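Dihydropteroate synthase 2 (Mycobacterium tuberculosis, PDB 2VP8) probably lacks dihydropteroate synthase activity, binding the pterin pyrophosphate substrate only very weakly, although it can bind the inhibitor dapsone. Local coordinates at residues I44-N49 and D80-G85; I120-W125 and A136-I141. All coordinates share one frame; numbering follows the deposited sequence.

Overall arrangement
After the short hairpin of strands 30-32 and 35-37, the chain lays down strand 43-49, runs through helix 65-76 and returns as strand 81-85, where interaction 1 closes its loop. It then passes helix 98-114, enters strand 119-123, and after helix 127-136 closes the shorter loop of interaction 2 with strand 140-142. The two loops follow in series, neither nesting nor crossing. Each ties neighbouring strands of the parallel sheet of a TIM barrel, and strands 81-85 and 119-123 join the two contacts directly: Asp83 OD1 lies 2.7 Å from Ser121 OG, a probable hydrogen bond. Four successive strands, in the order 43-49, 81-85, 119-123, 140-142, are thereby linked.

Interaction 1. Residues I44-N49 and D80-G85; sequences IMAIVN and DVIDVG
Main-chain hydrogen bonds from Ile44, Ala46 and Val48 join strand 44-49 to 80-85 in a parallel ladder. Ala46 N donates to Val81 O at 2.7 Å, Asp83 N to Ala46 O, Val48 N to Asp83 O and Gly85 N to Val48 O. Where the pairing begins, Ile44 O is gripped twice, by Val81 N and by Asp80 N, the latter at 2.7 Å and in the carbonyl plane. Asp80 OD2 also accepts from Ile44 N at 2.8 Å through its anti lone pair. Aspartate suits this place because its short side chain reaches that amide while OD2 also forms a salt bridge with Arg41.

These are the first two strands of the TIM barrel, joined through helix 65-76 as a right-handed beta-alpha-beta crossover. Apolar contacts divide between the two faces. Toward the helices, Val48 CG2 meets Ile82 CG2 at 3.8 Å and Ala46 CB lies 4.0 Å from Ile82 CD1. Val48 and Ile82, both branched, pack under Phe107 and Leu111 of helix 98-114, while the small Ala46 lies against Val291 of helix 291-306.

On the inner face Met45, its CG anti to the backbone N (chi1 175°), extends across the neighbouring strand, CG 3.5 Å from Asp83 CB, then bends at its sulfur to bring CE within 3.8 Å of Val81 CG1. Its flexible thioether lies beside the Asp83 carboxylate, whose oxygens are engaged by Ser121, Asn142 and Arg287.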
loop_
_atom_site.group_PDB
_atom_site.type_symbol
_atom_site.label_atom_id
_atom_site.label_comp_id
_atom_site.label_asym_id
_atom_site.label_seq_id
_atom_site.Cartn_x
_atom_site.Cartn_y
_atom_site.Cartn_z
ATOM N N ILE B 44 2.428 12.645 -9.566
ATOM C CA ILE B 44 3.811 12.190 -9.461
ATOM C C ILE B 44 4.788 13.311 -9.815
ATOM O O ILE B 44 4.706 13.903 -10.898
ATOM C CB ILE B 44 4.077 11.019 -10.415
ATOM C CG1 ILE B 44 3.081 9.876 -10.170
ATOM C CG2 ILE B 44 5.537 10.541 -10.284
ATOM C CD1 ILE B 44 2.991 8.887 -11.319
ATOM N N MET B 45 5.706 13.593 -8.893
ATOM C CA MET B 45 6.827 14.495 -9.130
ATOM C C MET B 45 8.077 13.646 -9.390
ATOM O O MET B 45 8.525 12.899 -8.526
ATOM C CB MET B 45 7.023 15.416 -7.929
ATOM C CG MET B 45 8.224 16.318 -8.012
ATOM S SD MET B 45 8.536 17.215 -6.470
ATOM C CE MET B 45 7.650 18.734 -6.802
ATOM N N ALA B 46 8.615 13.750 -10.601
ATOM C CA ALA B 46 9.759 12.955 -11.018
ATOM C C ALA B 46 11.061 13.708 -10.771
ATOM O O ALA B 46 11.253 14.806 -11.291
ATOM C CB ALA B 46 9.623 12.616 -12.469
ATOM N N ILE B 47 11.944 13.118 -9.971
ATOM C CA ILE B 47 13.248 13.703 -9.685
ATOM C C ILE B 47 14.196 13.514 -10.871
ATOM O O ILE B 47 14.507 12.390 -11.255
ATOM C CB ILE B 47 13.886 13.069 -8.420
ATOM C CG1 ILE B 47 12.992 13.278 -7.198
ATOM C CG2 ILE B 47 15.291 13.626 -8.177
ATOM C CD1 ILE B 47 13.412 12.495 -5.976
ATOM N N VAL B 48 14.657 14.618 -11.445
ATOM C CA VAL B 48 15.646 14.563 -12.512
ATOM C C VAL B 48 16.860 15.417 -12.157
ATOM O O VAL B 48 16.742 16.618 -11.931
ATOM C CB VAL B 48 15.049 14.996 -13.876
ATOM C CG1 VAL B 48 16.137 15.107 -14.933
ATOM C CG2 VAL B 48 14.004 14.000 -14.327
ATOM N N ASN B 49 18.024 14.776 -12.110
ATOM C CA ASN B 49 19.290 15.457 -11.855
ATOM C C ASN B 49 20.175 15.536 -13.097
ATOM O O ASN B 49 20.194 14.618 -13.914
ATOM C CB ASN B 49 20.054 14.738 -10.742
ATOM C CG ASN B 49 19.294 14.726 -9.427
ATOM O OD1 ASN B 49 18.848 15.769 -8.949
ATOM N ND2 ASN B 49 19.150 13.543 -8.832
ATOM N N ASP B 80 3.717 14.118 -13.392
ATOM C CA ASP B 80 2.908 15.324 -13.436
ATOM C C ASP B 80 3.789 16.538 -13.236
ATOM O O ASP B 80 3.498 17.619 -13.746
ATOM C CB ASP B 80 1.824 15.252 -12.379
ATOM C CG ASP B 80 0.861 14.128 -12.634
ATOM O OD1 ASP B 80 0.086 14.227 -13.620
ATOM O OD2 ASP B 80 0.894 13.142 -11.866
ATOM N N VAL B 81 4.871 16.333 -12.486
ATOM C CA VAL B 81 5.876 17.349 -12.260
ATOM C C VAL B 81 7.238 16.739 -12.556
ATOM O O VAL B 81 7.488 15.591 -12.214
ATOM C CB VAL B 81 5.837 17.856 -10.805
ATOM C CG1 VAL B 81 6.916 18.896 -10.562
ATOM C CG2 VAL B 81 4.465 18.442 -10.471
ATOM N N ILE B 82 8.098 17.500 -13.224
ATOM C CA ILE B 82 9.500 17.154 -13.334
ATOM C C ILE B 82 10.236 18.070 -12.376
ATOM O O ILE B 82 10.208 19.293 -12.514
ATOM C CB ILE B 82 10.053 17.329 -14.781
ATOM C CG1 ILE B 82 9.192 16.574 -15.802
ATOM C CG2 ILE B 82 11.516 16.878 -14.873
ATOM C CD1 ILE B 82 9.171 15.076 -15.612
ATOM N N ASP B 83 10.885 17.468 -11.392
ATOM C CA ASP B 83 11.594 18.206 -10.363
ATOM C C ASP B 83 13.083 18.212 -10.698
ATOM O O ASP B 83 13.769 17.209 -10.514
ATOM C CB ASP B 83 11.320 17.570 -8.997
ATOM C CG ASP B 83 11.929 18.336 -7.863
ATOM O OD1 ASP B 83 11.582 19.523 -7.665
ATOM O OD2 ASP B 83 12.754 17.737 -7.149
ATOM N N VAL B 84 13.566 19.350 -11.198
ATOM C CA VAL B 84 14.934 19.475 -11.693
ATOM C C VAL B 84 15.899 19.843 -10.569
ATOM O O VAL B 84 15.693 20.835 -9.871
ATOM C CB VAL B 84 15.022 20.520 -12.831
ATOM C CG1 VAL B 84 16.433 20.633 -13.343
ATOM C CG2 VAL B 84 14.097 20.154 -13.976
ATOM N N GLY B 85 16.947 19.038 -10.402
ATOM C CA GLY B 85 17.973 19.277 -9.377
ATOM C C GLY B 85 19.395 19.212 -9.914
ATOM O O GLY B 85 19.610 19.112 -11.128
#

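Interaction 2. Residues I120-W125 and A136-I141; sequences ISVDTW and AGADLI
With CG anti to its own carbonyl carbon (chi1 -46°), Asp139 swings its carboxylate back toward the neighbouring strand, where OD2 accepts from Ile120 N at 2.7 Å. The bond is almost straight, 177° at the hydrogen, and uses the anti lone pair. Val122 places CG1 between its backbone N and carbonyl carbon (chi1 53°), which sets that methyl 4.2 Å from Ala138 CB. Ile120 CG2 approaches the same methyl; alanine is small enough to fit beside both branched side chains.

Ile120 O receives Asp139 N at 2.8 Å and, weakly, Leu140 N. Val122 N then donates to Leu140 O at 3.0 Å, and the parallel pairing is under way. On the barrel's inner face Leu140 CB packs 3.7 Å from Ser121 CB, while Ser121 OG turns to Asp83.

In this right-handed beta-alpha-beta unit Gly137 is the first residue after helix 127-136 to leave helical angles, with positive phi; a side chain here would press against the carbonyl O of Ala136, so glycine suits the place. Arg112 and Arg35 form salt bridges with OD2 and OD1 of Asp139, respectively. Held from both oxygens, the carboxylate is probably kept ionised, so one aspartate can join the start of this strand pairing to the arginines around it.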
loop_
_atom_site.group_PDB
_atom_site.type_symbol
_atom_site.label_atom_id
_atom_site.label_comp_id
_atom_site.label_asym_id
_atom_site.label_seq_id
_atom_site.Cartn_x
_atom_site.Cartn_y
_atom_site.Cartn_z
ATOM N N ILE B 120 6.968 22.148 -14.304
ATOM C CA ILE B 120 8.367 22.028 -13.920
ATOM C C ILE B 120 8.576 22.608 -12.533
ATOM O O ILE B 120 8.122 23.717 -12.239
ATOM C CB ILE B 120 9.303 22.769 -14.917
ATOM C CG1 ILE B 120 9.175 22.186 -16.325
ATOM C CG2 ILE B 120 10.759 22.700 -14.450
ATOM C CD1 ILE B 120 9.667 23.116 -17.419
ATOM N N SER B 121 9.263 21.858 -11.677
ATOM C CA SER B 121 9.687 22.397 -10.388
ATOM C C SER B 121 11.201 22.376 -10.252
ATOM O O SER B 121 11.887 21.539 -10.857
ATOM C CB SER B 121 9.033 21.653 -9.224
ATOM O OG SER B 121 9.497 20.325 -9.130
ATOM N N VAL B 122 11.720 23.311 -9.472
ATOM C CA VAL B 122 13.152 23.389 -9.249
ATOM C C VAL B 122 13.485 22.998 -7.808
ATOM O O VAL B 122 12.918 23.543 -6.857
ATOM C CB VAL B 122 13.733 24.785 -9.661
ATOM C CG1 VAL B 122 12.981 25.927 -8.991
ATOM C CG2 VAL B 122 15.231 24.870 -9.383
ATOM N N ASP B 123 14.381 22.021 -7.673
ATOM C CA ASP B 123 14.907 21.598 -6.374
ATOM C C ASP B 123 16.069 22.499 -5.907
ATOM O O ASP B 123 17.245 22.197 -6.141
ATOM C CB ASP B 123 15.341 20.124 -6.424
ATOM C CG ASP B 123 15.795 19.591 -5.061
ATOM O OD1 ASP B 123 15.856 20.367 -4.087
ATOM O OD2 ASP B 123 16.094 18.383 -4.962
ATOM N N THR B 124 15.726 23.603 -5.245
ATOM C CA THR B 124 16.725 24.541 -4.735
ATOM C C THR B 124 16.293 25.178 -3.420
ATOM O O THR B 124 15.104 25.370 -3.172
ATOM C CB THR B 124 17.066 25.652 -5.760
ATOM O OG1 THR B 124 18.085 26.504 -5.222
ATOM C CG2 THR B 124 15.838 26.491 -6.100
ATOM N N TRP B 125 17.270 25.504 -2.583
ATOM C CA TRP B 125 17.007 26.195 -1.328
ATOM C C TRP B 125 17.430 27.662 -1.398
ATOM O O TRP B 125 17.097 28.450 -0.513
ATOM C CB TRP B 125 17.713 25.488 -0.173
ATOM C CG TRP B 125 19.202 25.391 -0.333
ATOM C CD1 TRP B 125 19.893 24.433 -1.019
ATOM C CD2 TRP B 125 20.187 26.282 0.213
ATOM N NE1 TRP B 125 21.244 24.674 -0.938
ATOM C CE2 TRP B 125 21.453 25.801 -0.187
ATOM C CE3 TRP B 125 20.122 27.440 1.002
ATOM C CZ2 TRP B 125 22.647 26.436 0.174
ATOM C CZ3 TRP B 125 21.313 28.074 1.361
ATOM C CH2 TRP B 125 22.557 27.569 0.945
ATOM N N ALA B 136 13.519 30.862 -16.334
ATOM C CA ALA B 136 13.797 29.867 -17.356
ATOM C C ALA B 136 12.543 29.086 -17.752
ATOM O O ALA B 136 12.472 28.544 -18.865
ATOM C CB ALA B 136 14.903 28.932 -16.898
ATOM N N GLY B 137 11.566 29.031 -16.844
ATOM C CA GLY B 137 10.285 28.380 -17.109
ATOM C C GLY B 137 9.705 27.540 -15.978
ATOM O O GLY B 137 8.643 26.937 -16.141
ATOM N N ALA B 138 10.386 27.489 -14.831
ATOM C CA ALA B 138 9.902 26.700 -13.694
ATOM C C ALA B 138 8.610 27.285 -13.136
ATOM O O ALA B 138 8.431 28.504 -13.084
ATOM C CB ALA B 138 10.959 26.596 -12.607
ATOM N N ASP B 139 7.708 26.404 -12.728
ATOM C CA ASP B 139 6.382 26.803 -12.282
ATOM C C ASP B 139 6.263 26.706 -10.770
ATOM O O ASP B 139 5.397 27.339 -10.160
ATOM C CB ASP B 139 5.327 25.913 -12.940
ATOM C CG ASP B 139 5.565 25.735 -14.425
ATOM O OD1 ASP B 139 5.451 26.729 -15.171
ATOM O OD2 ASP B 139 5.879 24.605 -14.852
ATOM N N LEU B 140 7.147 25.916 -10.173
ATOM C CA LEU B 140 7.038 25.549 -8.775
ATOM C C LEU B 140 8.423 25.532 -8.158
ATOM O O LEU B 140 9.349 24.953 -8.721
ATOM C CB LEU B 140 6.379 24.162 -8.669
ATOM C CG LEU B 140 6.227 23.397 -7.349
ATOM C CD1 LEU B 140 5.385 24.173 -6.321
ATOM C CD2 LEU B 140 5.611 22.053 -7.618
ATOM N N ILE B 141 8.575 26.173 -7.006
ATOM C CA ILE B 141 9.824 26.060 -6.269
ATOM C C ILE B 141 9.696 24.959 -5.225
ATOM O O ILE B 141 8.792 24.976 -4.383
ATOM C CB ILE B 141 10.240 27.376 -5.608
ATOM C CG1 ILE B 141 10.202 28.525 -6.627
ATOM C CG2 ILE B 141 11.631 27.230 -4.981
ATOM C CD1 ILE B 141 10.120 29.886 -6.013
#